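Twitching motility protein PilT (Aquifex aeolicus, PDB 2EWV) probably acts as the hexameric ATPase motor that retracts type IV pili to power twitching motility, and binds ADP at its P-loop. Local coordinates at residues A[25-30]-A[40-45]; A[93-98]-A[108-113]; A[115-120]-A[175-180]; A[329-334]-A[347-352]. One frame throughout, in Å; residues are numbered along the deposited sequence.

Interaction 1 (A[25-30]-A[40-45]); sequences LGASDI and VRIDGY
Ser28 turns OG in between its own backbone N and carbonyl carbon (chi1 38°), while Arg41 swings CG to the far side from its N (chi1 176°). This lays OG along the aliphatic part of Arg41, 3.3 Å from Arg41 CG. They meet where the chain enters the beta hairpin of strands 29-32 and 39-42, in the PAS-like N-terminal domain of PilT. Arg41 O is gripped twice: Ser28 N donates to it at 2.9 Å almost end-on to the carbonyl, and Ser28 OG, also at 2.9 Å, comes from above the carbonyl plane. Arg41 N returns a nearly straight bond to Asp29 O at 2.7 Å, so both polar backbone atoms of Arg41 are held by segment 25-30. Next along, Ile30 and Val40 form a non-hydrogen-bonded antiparallel pair with CB of Ile30 4.1 Å from CG2 of Val40; both side chains also touch Ala22 of helix 15-25. The side chains of Asp29 and Arg41 run side by side in the same direction, their flat ends steeply turned (79°). Asp29 does not take the guanidinium: Arg41 forms salt bridges with Asp209 and Asp211 of the second subunit, so the hairpin presents its positive charge to that subunit interface. Beyond it, Ile42 to Tyr45 make a type I' turn, and Gly26, with positive phi, ends the preceding helix. At the outer end, Leu25 CB rests 4.1 Å from Ile42 CD1.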
loop_
_atom_site.group_PDB
_atom_site.type_symbol
_atom_site.label_atom_id
_atom_site.label_comp_id
_atom_site.label_asym_id
_atom_site.label_seq_id
_atom_site.Cartn_x
_atom_site.Cartn_y
_atom_site.Cartn_z
ATOM N N LEU A 25 -13.497 -53.727 3.190
ATOM C CA LEU A 25 -12.964 -53.885 4.538
ATOM C C LEU A 25 -13.568 -52.840 5.471
ATOM O O LEU A 25 -13.469 -52.953 6.693
ATOM C CB LEU A 25 -11.437 -53.779 4.497
ATOM C CG LEU A 25 -10.757 -55.008 3.878
ATOM C CD1 LEU A 25 -9.600 -54.606 2.991
ATOM C CD2 LEU A 25 -10.299 -55.935 4.998
ATOM N N GLY A 26 -14.207 -51.831 4.880
ATOM C CA GLY A 26 -14.841 -50.781 5.660
ATOM C C GLY A 26 -13.893 -49.713 6.169
ATOM O O GLY A 26 -14.056 -49.222 7.290
ATOM N N ALA A 27 -12.913 -49.352 5.338
ATOM C CA ALA A 27 -11.905 -48.344 5.671
ATOM C C ALA A 27 -12.496 -46.955 5.712
ATOM O O ALA A 27 -13.545 -46.690 5.122
ATOM C CB ALA A 27 -10.783 -48.372 4.659
ATOM N N SER A 28 -11.810 -46.065 6.415
ATOM C CA SER A 28 -12.263 -44.691 6.523
ATOM C C SER A 28 -11.508 -43.887 5.486
ATOM O O SER A 28 -12.090 -43.094 4.746
ATOM C CB SER A 28 -11.991 -44.155 7.936
ATOM O OG SER A 28 -10.752 -44.622 8.439
ATOM N N ASP A 29 -10.205 -44.136 5.435
ATOM C CA ASP A 29 -9.302 -43.464 4.519
ATOM C C ASP A 29 -8.436 -44.485 3.801
ATOM O O ASP A 29 -8.203 -45.578 4.299
ATOM C CB ASP A 29 -8.391 -42.491 5.289
ATOM C CG ASP A 29 -9.142 -41.281 5.847
ATOM O OD1 ASP A 29 -10.020 -41.458 6.719
ATOM O OD2 ASP A 29 -8.853 -40.145 5.413
ATOM N N ILE A 30 -7.977 -44.126 2.613
ATOM C CA ILE A 30 -7.088 -44.988 1.852
ATOM C C ILE A 30 -5.955 -44.050 1.461
ATOM O O ILE A 30 -6.207 -42.911 1.064
ATOM C CB ILE A 30 -7.764 -45.570 0.572
ATOM C CG1 ILE A 30 -7.455 -44.694 -0.650
ATOM C CG2 ILE A 30 -9.276 -45.664 0.777
ATOM C CD1 ILE A 30 -7.762 -45.354 -1.988
ATOM N N VAL A 40 -4.537 -48.490 3.783
ATOM C CA VAL A 40 -5.920 -48.279 4.188
ATOM C C VAL A 40 -6.105 -48.104 5.708
ATOM O O VAL A 40 -5.585 -48.887 6.496
ATOM C CB VAL A 40 -6.754 -49.468 3.691
ATOM C CG1 VAL A 40 -7.987 -49.619 4.513
ATOM C CG2 VAL A 40 -7.108 -49.270 2.246
ATOM N N ARG A 41 -6.848 -47.081 6.115
ATOM C CA ARG A 41 -7.095 -46.834 7.541
ATOM C C ARG A 41 -8.344 -47.565 8.040
ATOM O O ARG A 41 -9.476 -47.168 7.715
ATOM C CB ARG A 41 -7.258 -45.338 7.805
ATOM C CG ARG A 41 -7.605 -45.022 9.238
ATOM C CD ARG A 41 -7.760 -43.541 9.444
ATOM N NE ARG A 41 -6.487 -42.835 9.369
ATOM C CZ ARG A 41 -5.506 -42.966 10.254
ATOM N NH1 ARG A 41 -5.640 -43.783 11.291
ATOM N NH2 ARG A 41 -4.391 -42.269 10.108
ATOM N N ILE A 42 -8.134 -48.621 8.836
ATOM C CA ILE A 42 -9.233 -49.443 9.380
ATOM C C ILE A 42 -9.279 -49.404 10.915
ATOM O O ILE A 42 -8.261 -49.636 11.573
ATOM C CB ILE A 42 -9.094 -50.935 8.978
ATOM C CG1 ILE A 42 -8.781 -51.080 7.484
ATOM C CG2 ILE A 42 -10.375 -51.661 9.295
ATOM C CD1 ILE A 42 -8.438 -52.506 7.056
ATOM N N ASP A 43 -10.462 -49.135 11.474
ATOM C CA ASP A 43 -10.647 -49.056 12.930
ATOM C C ASP A 43 -9.632 -48.120 13.590
ATOM O O ASP A 43 -9.326 -48.273 14.769
ATOM C CB ASP A 43 -10.543 -50.454 13.573
ATOM C CG ASP A 43 -11.907 -51.141 13.735
ATOM O OD1 ASP A 43 -11.929 -52.358 14.049
ATOM O OD2 ASP A 43 -12.953 -50.471 13.561
ATOM N N GLY A 44 -9.119 -47.160 12.820
ATOM C CA GLY A 44 -8.135 -46.212 13.328
ATOM C C GLY A 44 -6.690 -46.565 12.980
ATOM O O GLY A 44 -5.766 -45.773 13.195
ATOM N N TYR A 45 -6.507 -47.754 12.417
ATOM C CA TYR A 45 -5.191 -48.251 12.065
ATOM C C TYR A 45 -4.834 -48.196 10.593
ATOM O O TYR A 45 -5.697 -48.277 9.722
ATOM C CB TYR A 45 -5.066 -49.693 12.533
ATOM C CG TYR A 45 -5.120 -49.835 14.019
ATOM C CD1 TYR A 45 -4.025 -49.493 14.805
ATOM C CD2 TYR A 45 -6.274 -50.293 14.646
ATOM C CE1 TYR A 45 -4.074 -49.607 16.179
ATOM C CE2 TYR A 45 -6.343 -50.409 16.027
ATOM C CZ TYR A 45 -5.236 -50.069 16.788
ATOM O OH TYR A 45 -5.282 -50.234 18.153
#

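Interaction 2 (A[93-98]-A[108-113]); sequences RFRANV and ALRSLP
Arg93 lays one face of its guanidinium over Leu112, whose CB stands 3.6 Å above the plane and off toward its rim; the two side chains cross at about a right angle. From the edge of the same group NH2 donates a hydrogen bond to Pro113 O at 3.0 Å, within the guanidinium plane but above the carbonyl plane of the proline. A backbone bond links Leu112 N to Arg93 O (2.9 Å). Further along, Arg110 N donates to Arg95 O at 2.6 Å. Next to this bond the Arg110 guanidinium spreads over Arg95 CB, with the two guanidinium planes 70° apart. Their charges go to different partners: Arg95 forms a salt bridge with Asp83, and Arg110 a long, weak ion pair with Glu176, whose backbone O also accepts from Arg93. Phe94 offers its ring edge to Arg110 O, CD2 lying 3.2 Å away, and Ala96 CB meets Leu109 CD2 at 3.5 Å. The contact thus joins the hairpin of strands 81-87 and 93-99 to strand 107-109, which borders strand 29-32, while helix 15-25 packs against Phe94 and Leu109.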
loop_
_atom_site.group_PDB
_atom_site.type_symbol
_atom_site.label_atom_id
_atom_site.label_comp_id
_atom_site.label_asym_id
_atom_site.label_seq_id
_atom_site.Cartn_x
_atom_site.Cartn_y
_atom_site.Cartn_z
ATOM N N ARG A 93 -19.243 -40.988 -3.176
ATOM C CA ARG A 93 -18.385 -39.850 -3.452
ATOM C C ARG A 93 -17.188 -39.832 -2.494
ATOM O O ARG A 93 -17.312 -40.230 -1.335
ATOM C CB ARG A 93 -19.180 -38.556 -3.287
ATOM C CG ARG A 93 -20.464 -38.475 -4.084
ATOM C CD ARG A 93 -21.290 -37.283 -3.618
ATOM N NE ARG A 93 -21.706 -37.425 -2.224
ATOM C CZ ARG A 93 -21.408 -36.569 -1.250
ATOM N NH1 ARG A 93 -20.685 -35.487 -1.502
ATOM N NH2 ARG A 93 -21.831 -36.797 -0.015
ATOM N N PHE A 94 -16.038 -39.355 -2.980
ATOM C CA PHE A 94 -14.812 -39.280 -2.175
ATOM C C PHE A 94 -14.127 -37.919 -2.177
ATOM O O PHE A 94 -14.321 -37.103 -3.082
ATOM C CB PHE A 94 -13.792 -40.319 -2.651
ATOM C CG PHE A 94 -14.340 -41.694 -2.712
ATOM C CD1 PHE A 94 -15.079 -42.107 -3.817
ATOM C CD2 PHE A 94 -14.202 -42.553 -1.629
ATOM C CE1 PHE A 94 -15.683 -43.355 -3.844
ATOM C CE2 PHE A 94 -14.804 -43.805 -1.645
ATOM C CZ PHE A 94 -15.548 -44.206 -2.755
ATOM N N ARG A 95 -13.313 -37.686 -1.152
ATOM C CA ARG A 95 -12.570 -36.448 -1.049
ATOM C C ARG A 95 -11.087 -36.817 -1.153
ATOM O O ARG A 95 -10.586 -37.658 -0.409
ATOM C CB ARG A 95 -12.875 -35.757 0.281
ATOM C CG ARG A 95 -13.053 -34.242 0.174
ATOM C CD ARG A 95 -11.810 -33.557 -0.373
ATOM N NE ARG A 95 -11.790 -32.117 -0.115
ATOM C CZ ARG A 95 -12.317 -31.190 -0.909
ATOM N NH1 ARG A 95 -12.238 -29.911 -0.569
ATOM N NH2 ARG A 95 -12.908 -31.528 -2.045
ATOM N N ALA A 96 -10.400 -36.191 -2.102
ATOM C CA ALA A 96 -8.990 -36.447 -2.339
ATOM C C ALA A 96 -8.153 -35.226 -1.998
ATOM O O ALA A 96 -8.679 -34.128 -1.847
ATOM C CB ALA A 96 -8.776 -36.824 -3.796
ATOM N N ASN A 97 -6.846 -35.441 -1.863
ATOM C CA ASN A 97 -5.875 -34.386 -1.575
ATOM C C ASN A 97 -4.508 -34.874 -2.042
ATOM O O ASN A 97 -3.741 -35.426 -1.261
ATOM C CB ASN A 97 -5.808 -34.067 -0.081
ATOM C CG ASN A 97 -4.860 -32.908 0.222
ATOM O OD1 ASN A 97 -3.715 -32.885 -0.237
ATOM N ND2 ASN A 97 -5.337 -31.939 0.997
ATOM N N VAL A 98 -4.214 -34.676 -3.320
ATOM C CA VAL A 98 -2.948 -35.102 -3.883
ATOM C C VAL A 98 -1.939 -34.015 -3.600
ATOM O O VAL A 98 -2.291 -32.844 -3.530
ATOM C CB VAL A 98 -3.068 -35.308 -5.407
ATOM C CG1 VAL A 98 -1.857 -36.067 -5.930
ATOM C CG2 VAL A 98 -4.360 -36.057 -5.726
ATOM N N ALA A 108 -4.377 -38.956 -0.699
ATOM C CA ALA A 108 -5.118 -39.339 0.497
ATOM C C ALA A 108 -6.615 -39.164 0.259
ATOM O O ALA A 108 -7.164 -38.088 0.488
ATOM C CB ALA A 108 -4.690 -38.480 1.675
ATOM N N LEU A 109 -7.272 -40.224 -0.202
ATOM C CA LEU A 109 -8.700 -40.171 -0.462
ATOM C C LEU A 109 -9.465 -40.494 0.818
ATOM O O LEU A 109 -9.127 -41.434 1.530
ATOM C CB LEU A 109 -9.078 -41.175 -1.557
ATOM C CG LEU A 109 -8.218 -41.346 -2.820
ATOM C CD1 LEU A 109 -9.108 -41.845 -3.938
ATOM C CD2 LEU A 109 -7.577 -40.044 -3.237
ATOM N N ARG A 110 -10.484 -39.703 1.117
ATOM C CA ARG A 110 -11.295 -39.931 2.302
ATOM C C ARG A 110 -12.586 -40.576 1.841
ATOM O O ARG A 110 -12.598 -41.334 0.878
ATOM C CB ARG A 110 -11.623 -38.619 2.995
ATOM C CG ARG A 110 -12.203 -38.799 4.377
ATOM C CD ARG A 110 -13.157 -37.665 4.712
ATOM N NE ARG A 110 -12.593 -36.351 4.405
ATOM C CZ ARG A 110 -13.308 -35.231 4.305
ATOM N NH1 ARG A 110 -12.715 -34.074 4.019
ATOM N NH2 ARG A 110 -14.621 -35.267 4.485
ATOM N N SER A 111 -13.676 -40.265 2.520
ATOM C CA SER A 111 -14.964 -40.823 2.147
ATOM C C SER A 111 -16.096 -39.858 2.451
ATOM O O SER A 111 -16.080 -39.196 3.490
ATOM C CB SER A 111 -15.209 -42.126 2.894
ATOM O OG SER A 111 -16.560 -42.530 2.736
ATOM N N LEU A 112 -17.076 -39.787 1.547
ATOM C CA LEU A 112 -18.229 -38.901 1.718
ATOM C C LEU A 112 -19.561 -39.625 1.915
ATOM O O LEU A 112 -19.941 -40.498 1.124
ATOM C CB LEU A 112 -18.340 -37.945 0.543
ATOM C CG LEU A 112 -17.222 -36.914 0.488
ATOM C CD1 LEU A 112 -17.602 -35.902 -0.550
ATOM C CD2 LEU A 112 -17.009 -36.232 1.841
ATOM N N PRO A 113 -20.308 -39.239 2.965
ATOM C CA PRO A 113 -21.602 -39.832 3.309
ATOM C C PRO A 113 -22.676 -39.851 2.215
ATOM O O PRO A 113 -23.152 -38.803 1.762
ATOM C CB PRO A 113 -22.026 -39.030 4.535
ATOM C CG PRO A 113 -20.733 -38.584 5.128
ATOM C CD PRO A 113 -19.978 -38.155 3.906
#

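Interaction 3 (A[115-120]-A[175-180]); sequences EIPEFK and IEYVFK
Beside the ADP-holding P-loop, Ile116 and Pro117 lean on Tyr177, with no hydrogen bond between their two segments. Ile116 CG1, set opposite its own carbonyl carbon (chi1 -70°), comes obliquely to the ring at 3.6 Å from Tyr177 CD1. The extended second torsion (170°) then carries CD1 past the tyrosine, to 3.5 Å from Val178 O and 4.0 Å from Phe179 CD2, with the isoleucine and phenylalanine side chains crossing at about a right angle. Glu115 O sits at the tyrosine ring edge, 3.5 Å from CE1 and near the ring plane. In the RecA-like ATPase core of this family, segment 175-180 lies in the loop between strands 167-172 and 185-190; segment 115-120 probably belongs to the connection from the N-terminal domain. Pro117 CD lies 4.0 Å from the phenolic oxygen of Tyr177, and the two side chains cross at about a right angle. The same OH is hydrogen-bonded to Thr151 OG1, a residue of the ADP pocket at the start of helix 149-163, which ties the phenol end to the nucleotide site. The Phe179 side chain also touches Ile157 of that helix, and its backbone O accepts from Arg102 of the third subunit.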
loop_
_atom_site.group_PDB
_atom_site.type_symbol
_atom_site.label_atom_id
_atom_site.label_comp_id
_atom_site.label_asym_id
_atom_site.label_seq_id
_atom_site.Cartn_x
_atom_site.Cartn_y
_atom_site.Cartn_z
ATOM N N GLU A 115 -25.601 -41.344 2.698
ATOM C CA GLU A 115 -26.896 -41.256 3.366
ATOM C C GLU A 115 -26.955 -40.357 4.589
ATOM O O GLU A 115 -26.048 -40.365 5.414
ATOM C CB GLU A 115 -27.354 -42.641 3.796
ATOM C CG GLU A 115 -28.728 -42.627 4.442
ATOM C CD GLU A 115 -29.112 -43.964 5.032
ATOM O OE1 GLU A 115 -28.553 -44.331 6.094
ATOM O OE2 GLU A 115 -29.969 -44.647 4.427
ATOM N N ILE A 116 -28.055 -39.620 4.721
ATOM C CA ILE A 116 -28.261 -38.721 5.857
ATOM C C ILE A 116 -29.040 -39.396 6.990
ATOM O O ILE A 116 -30.092 -39.990 6.762
ATOM C CB ILE A 116 -28.992 -37.446 5.407
ATOM C CG1 ILE A 116 -28.045 -36.613 4.539
ATOM C CG2 ILE A 116 -29.466 -36.655 6.614
ATOM C CD1 ILE A 116 -28.688 -35.466 3.828
ATOM N N PRO A 117 -28.522 -39.312 8.229
ATOM C CA PRO A 117 -29.096 -39.887 9.455
ATOM C C PRO A 117 -30.459 -39.346 9.881
ATOM O O PRO A 117 -30.725 -38.154 9.744
ATOM C CB PRO A 117 -28.032 -39.583 10.507
ATOM C CG PRO A 117 -26.779 -39.517 9.726
ATOM C CD PRO A 117 -27.201 -38.731 8.516
ATOM N N GLU A 118 -31.315 -40.226 10.399
ATOM C CA GLU A 118 -32.628 -39.810 10.881
ATOM C C GLU A 118 -32.418 -39.025 12.174
ATOM O O GLU A 118 -31.885 -39.557 13.143
ATOM C CB GLU A 118 -33.530 -41.020 11.163
ATOM C CG GLU A 118 -34.394 -41.468 9.975
ATOM C CD GLU A 118 -35.738 -42.075 10.401
ATOM O OE1 GLU A 118 -36.360 -41.544 11.354
ATOM O OE2 GLU A 118 -36.179 -43.067 9.769
ATOM N N PHE A 119 -32.836 -37.761 12.175
ATOM C CA PHE A 119 -32.694 -36.880 13.333
ATOM C C PHE A 119 -32.832 -37.583 14.685
ATOM O O PHE A 119 -32.212 -37.185 15.672
ATOM C CB PHE A 119 -33.705 -35.740 13.241
ATOM C CG PHE A 119 -33.738 -34.874 14.447
ATOM C CD1 PHE A 119 -34.528 -35.213 15.538
ATOM C CD2 PHE A 119 -32.947 -33.735 14.521
ATOM C CE1 PHE A 119 -34.535 -34.426 16.688
ATOM C CE2 PHE A 119 -32.944 -32.939 15.661
ATOM C CZ PHE A 119 -33.739 -33.287 16.750
ATOM N N LYS A 120 -33.653 -38.626 14.729
ATOM C CA LYS A 120 -33.853 -39.383 15.956
ATOM C C LYS A 120 -32.547 -40.017 16.418
ATOM O O LYS A 120 -32.182 -39.894 17.589
ATOM C CB LYS A 120 -34.902 -40.484 15.747
ATOM C CG LYS A 120 -34.620 -41.403 14.556
ATOM C CD LYS A 120 -35.017 -42.856 14.825
ATOM C CE LYS A 120 -36.513 -43.029 15.033
ATOM N NZ LYS A 120 -36.862 -44.443 15.371
ATOM N N ILE A 175 -18.739 -29.793 0.010
ATOM C CA ILE A 175 -20.082 -30.314 0.196
ATOM C C ILE A 175 -19.974 -31.693 0.855
ATOM O O ILE A 175 -19.632 -32.678 0.195
ATOM C CB ILE A 175 -20.835 -30.446 -1.152
ATOM C CG1 ILE A 175 -20.998 -29.070 -1.797
ATOM C CG2 ILE A 175 -22.209 -31.088 -0.926
ATOM C CD1 ILE A 175 -21.481 -29.135 -3.230
ATOM N N GLU A 176 -20.247 -31.749 2.159
ATOM C CA GLU A 176 -20.190 -33.000 2.915
ATOM C C GLU A 176 -21.363 -33.892 2.509
ATOM O O GLU A 176 -21.190 -34.850 1.753
ATOM C CB GLU A 176 -20.254 -32.710 4.416
ATOM C CG GLU A 176 -19.787 -33.858 5.293
ATOM C CD GLU A 176 -18.289 -33.844 5.553
ATOM O OE1 GLU A 176 -17.791 -34.857 6.097
ATOM O OE2 GLU A 176 -17.617 -32.831 5.233
ATOM N N TYR A 177 -22.553 -33.589 3.020
ATOM C CA TYR A 177 -23.736 -34.357 2.648
ATOM C C TYR A 177 -24.401 -33.698 1.433
ATOM O O TYR A 177 -24.296 -32.483 1.228
ATOM C CB TYR A 177 -24.760 -34.432 3.792
ATOM C CG TYR A 177 -24.388 -35.306 4.985
ATOM C CD1 TYR A 177 -24.494 -36.690 4.937
ATOM C CD2 TYR A 177 -23.953 -34.723 6.186
ATOM C CE1 TYR A 177 -24.178 -37.468 6.056
ATOM C CE2 TYR A 177 -23.636 -35.491 7.303
ATOM C CZ TYR A 177 -23.749 -36.860 7.236
ATOM O OH TYR A 177 -23.415 -37.600 8.345
ATOM N N VAL A 178 -25.083 -34.525 0.642
ATOM C CA VAL A 178 -25.796 -34.123 -0.579
ATOM C C VAL A 178 -27.329 -34.230 -0.370
ATOM O O VAL A 178 -27.796 -34.998 0.483
ATOM C CB VAL A 178 -25.324 -35.018 -1.765
ATOM C CG1 VAL A 178 -26.264 -34.898 -2.939
ATOM C CG2 VAL A 178 -23.918 -34.612 -2.177
ATOM N N PHE A 179 -28.116 -33.474 -1.136
ATOM C CA PHE A 179 -29.562 -33.514 -0.943
ATOM C C PHE A 179 -30.462 -33.817 -2.160
ATOM O O PHE A 179 -30.313 -33.248 -3.250
ATOM C CB PHE A 179 -30.046 -32.206 -0.294
ATOM C CG PHE A 179 -29.320 -31.807 0.988
ATOM C CD1 PHE A 179 -28.123 -31.099 0.942
ATOM C CD2 PHE A 179 -29.905 -32.028 2.232
ATOM C CE1 PHE A 179 -27.529 -30.603 2.110
ATOM C CE2 PHE A 179 -29.319 -31.536 3.402
ATOM C CZ PHE A 179 -28.128 -30.821 3.335
ATOM N N LYS A 180 -31.416 -34.715 -1.932
ATOM C CA LYS A 180 -32.386 -35.132 -2.936
ATOM C C LYS A 180 -33.522 -34.136 -2.937
ATOM O O LYS A 180 -34.035 -33.781 -1.878
ATOM C CB LYS A 180 -32.970 -36.504 -2.585
ATOM C CG LYS A 180 -32.082 -37.716 -2.862
ATOM C CD LYS A 180 -32.844 -39.003 -2.523
ATOM C CE LYS A 180 -32.287 -40.243 -3.243
ATOM N NZ LYS A 180 -33.181 -41.451 -3.111
#

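Interaction 4 (A[329-334]-A[347-352]); sequences TMNQTL and DAMEAS
Leu334 starts its approach to segment 347-352 with CB, 4.1 Å from Ala348 O. The first torsion (-74°) places CG opposite the carbonyl carbon, and the two methyls then part. CD2 settles 4.0 Å from that same Ala348 O and 4.4 Å from Ala351 CB, whereas CD1 is next to Ser352, too close in the model to interpret. Leu334 also touches by its backbone: its O is 3.7 Å from Ala348 CB. The leucine therefore forms the middle of the packing between the N-terminal part of helix 331-336 and the irregular chain that follows it, in the C-terminal region of PilT beyond the nucleotide-binding core. Met330, its chain bent at chi2 and chi3, brings CE to 3.7 Å from Ala351 O, and its side chain also packs on strands 275-283 and 289-295. Asn331 ND2 comes within 3.4 Å of Ser352 OG. The same ND2 donates to Asp354 O, to which the serine hydroxyl is bonded weakly. Thr329, ahead of the turn into the helix, accepts from Gln332 N through OG1 at 3.2 Å, a capping bond. With aliphatic carbons set mainly against backbone oxygens, no clear hydrogen bond across, and the neighbouring Asp354 O serving the amide, the fit of the two segments probably depends more on shape than on direct polar bonds.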
loop_
_atom_site.group_PDB
_atom_site.type_symbol
_atom_site.label_atom_id
_atom_site.label_comp_id
_atom_site.label_asym_id
_atom_site.label_seq_id
_atom_site.Cartn_x
_atom_site.Cartn_y
_atom_site.Cartn_z
ATOM N N THR A 329 -28.274 -26.578 30.891
ATOM C CA THR A 329 -26.833 -26.361 31.069
ATOM C C THR A 329 -26.082 -27.604 30.604
ATOM O O THR A 329 -26.672 -28.677 30.480
ATOM C CB THR A 329 -26.449 -26.070 32.565
ATOM O OG1 THR A 329 -26.852 -27.167 33.398
ATOM C CG2 THR A 329 -27.107 -24.781 33.060
ATOM N N MET A 330 -24.785 -27.458 30.346
ATOM C CA MET A 330 -23.969 -28.581 29.882
ATOM C C MET A 330 -23.807 -29.682 30.943
ATOM O O MET A 330 -23.545 -30.844 30.607
ATOM C CB MET A 330 -22.587 -28.081 29.428
ATOM C CG MET A 330 -22.204 -28.503 28.010
ATOM S SD MET A 330 -22.049 -30.292 27.797
ATOM C CE MET A 330 -20.486 -30.390 26.957
ATOM N N ASN A 331 -23.972 -29.320 32.215
ATOM C CA ASN A 331 -23.841 -30.283 33.304
ATOM C C ASN A 331 -25.131 -31.042 33.584
ATOM O O ASN A 331 -25.093 -32.238 33.864
ATOM C CB ASN A 331 -23.354 -29.586 34.580
ATOM C CG ASN A 331 -21.889 -29.184 34.503
ATOM O OD1 ASN A 331 -21.522 -28.246 33.796
ATOM N ND2 ASN A 331 -21.043 -29.906 35.226
ATOM N N GLN A 332 -26.272 -30.360 33.509
ATOM C CA GLN A 332 -27.557 -31.022 33.741
ATOM C C GLN A 332 -27.665 -32.115 32.683
ATOM O O GLN A 332 -28.551 -32.974 32.730
ATOM C CB GLN A 332 -28.722 -30.022 33.614
ATOM C CG GLN A 332 -30.092 -30.591 34.013
ATOM C CD GLN A 332 -31.171 -29.520 34.174
ATOM O OE1 GLN A 332 -31.016 -28.576 34.951
ATOM N NE2 GLN A 332 -32.273 -29.671 33.443
ATOM N N THR A 333 -26.732 -32.061 31.733
ATOM C CA THR A 333 -26.638 -33.018 30.636
ATOM C C THR A 333 -25.510 -34.008 30.905
ATOM O O THR A 333 -25.701 -35.217 30.797
ATOM C CB THR A 333 -26.329 -32.325 29.298
ATOM O OG1 THR A 333 -27.310 -31.320 29.033
ATOM C CG2 THR A 333 -26.339 -33.344 28.169
ATOM N N LEU A 334 -24.332 -33.486 31.244
ATOM C CA LEU A 334 -23.168 -34.323 31.529
ATOM C C LEU A 334 -23.496 -35.300 32.634
ATOM O O LEU A 334 -22.781 -36.275 32.857
ATOM C CB LEU A 334 -21.984 -33.461 31.947
ATOM C CG LEU A 334 -21.308 -32.681 30.821
ATOM C CD1 LEU A 334 -20.541 -31.530 31.420
ATOM C CD2 LEU A 334 -20.398 -33.600 30.007
ATOM N N ASP A 347 -15.000 -38.889 32.247
ATOM C CA ASP A 347 -15.238 -38.371 30.912
ATOM C C ASP A 347 -16.347 -37.336 31.030
ATOM O O ASP A 347 -16.481 -36.462 30.176
ATOM C CB ASP A 347 -15.631 -39.501 29.958
ATOM C CG ASP A 347 -14.518 -40.520 29.778
ATOM O OD1 ASP A 347 -13.384 -40.111 29.435
ATOM O OD2 ASP A 347 -14.777 -41.726 29.983
ATOM N N ALA A 348 -17.133 -37.432 32.102
ATOM C CA ALA A 348 -18.211 -36.476 32.347
ATOM C C ALA A 348 -17.554 -35.203 32.885
ATOM O O ALA A 348 -18.225 -34.240 33.271
ATOM C CB ALA A 348 -19.203 -37.040 33.363
ATOM N N MET A 349 -16.222 -35.228 32.896
ATOM C CA MET A 349 -15.392 -34.117 33.358
ATOM C C MET A 349 -14.368 -33.721 32.289
ATOM O O MET A 349 -14.049 -32.540 32.138
ATOM C CB MET A 349 -14.660 -34.502 34.652
ATOM C CG MET A 349 -15.458 -34.292 35.936
ATOM S SD MET A 349 -15.655 -32.541 36.356
ATOM C CE MET A 349 -17.387 -32.258 35.862
ATOM N N GLU A 350 -13.851 -34.707 31.558
ATOM C CA GLU A 350 -12.878 -34.441 30.502
ATOM C C GLU A 350 -13.601 -33.892 29.273
ATOM O O GLU A 350 -13.018 -33.753 28.194
ATOM C CB GLU A 350 -12.126 -35.717 30.124
ATOM C CG GLU A 350 -11.505 -36.453 31.295
ATOM C CD GLU A 350 -10.540 -37.538 30.848
ATOM O OE1 GLU A 350 -9.346 -37.225 30.637
ATOM O OE2 GLU A 350 -10.981 -38.699 30.695
ATOM N N ALA A 351 -14.885 -33.597 29.456
ATOM C CA ALA A 351 -15.739 -33.038 28.412
ATOM C C ALA A 351 -16.574 -31.951 29.079
ATOM O O ALA A 351 -17.127 -31.072 28.417
ATOM C CB ALA A 351 -16.646 -34.113 27.835
ATOM N N SER A 352 -16.649 -32.028 30.404
ATOM C CA SER A 352 -17.403 -31.075 31.200
ATOM C C SER A 352 -16.806 -29.679 31.145
ATOM O O SER A 352 -15.633 -29.471 31.462
ATOM C CB SER A 352 -17.470 -31.538 32.652
ATOM O OG SER A 352 -18.238 -30.641 33.429
#

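In the fold
Interactions 1 and 2 share one sheet, strands 29-32 and 107-109 being neighbours in it, and both reach the second subunit; backbone bonds and arginines dominate them. Interaction 2 is the more buried, whereas interaction 1 is only partly buried. Interaction 3, partly buried, follows in the ATPase core and relies on aromatic and aliphatic packing; it touches interaction 2 through Arg93 with Glu176 and Pro113 with Tyr177, so the N-terminal domain meets the core close to ADP. Interaction 4 stands apart, about 33 Å from interaction 2 between centres and across the chain's centre from it: a buried contact of aliphatic groups with backbone that no other subunit of the assembly touches.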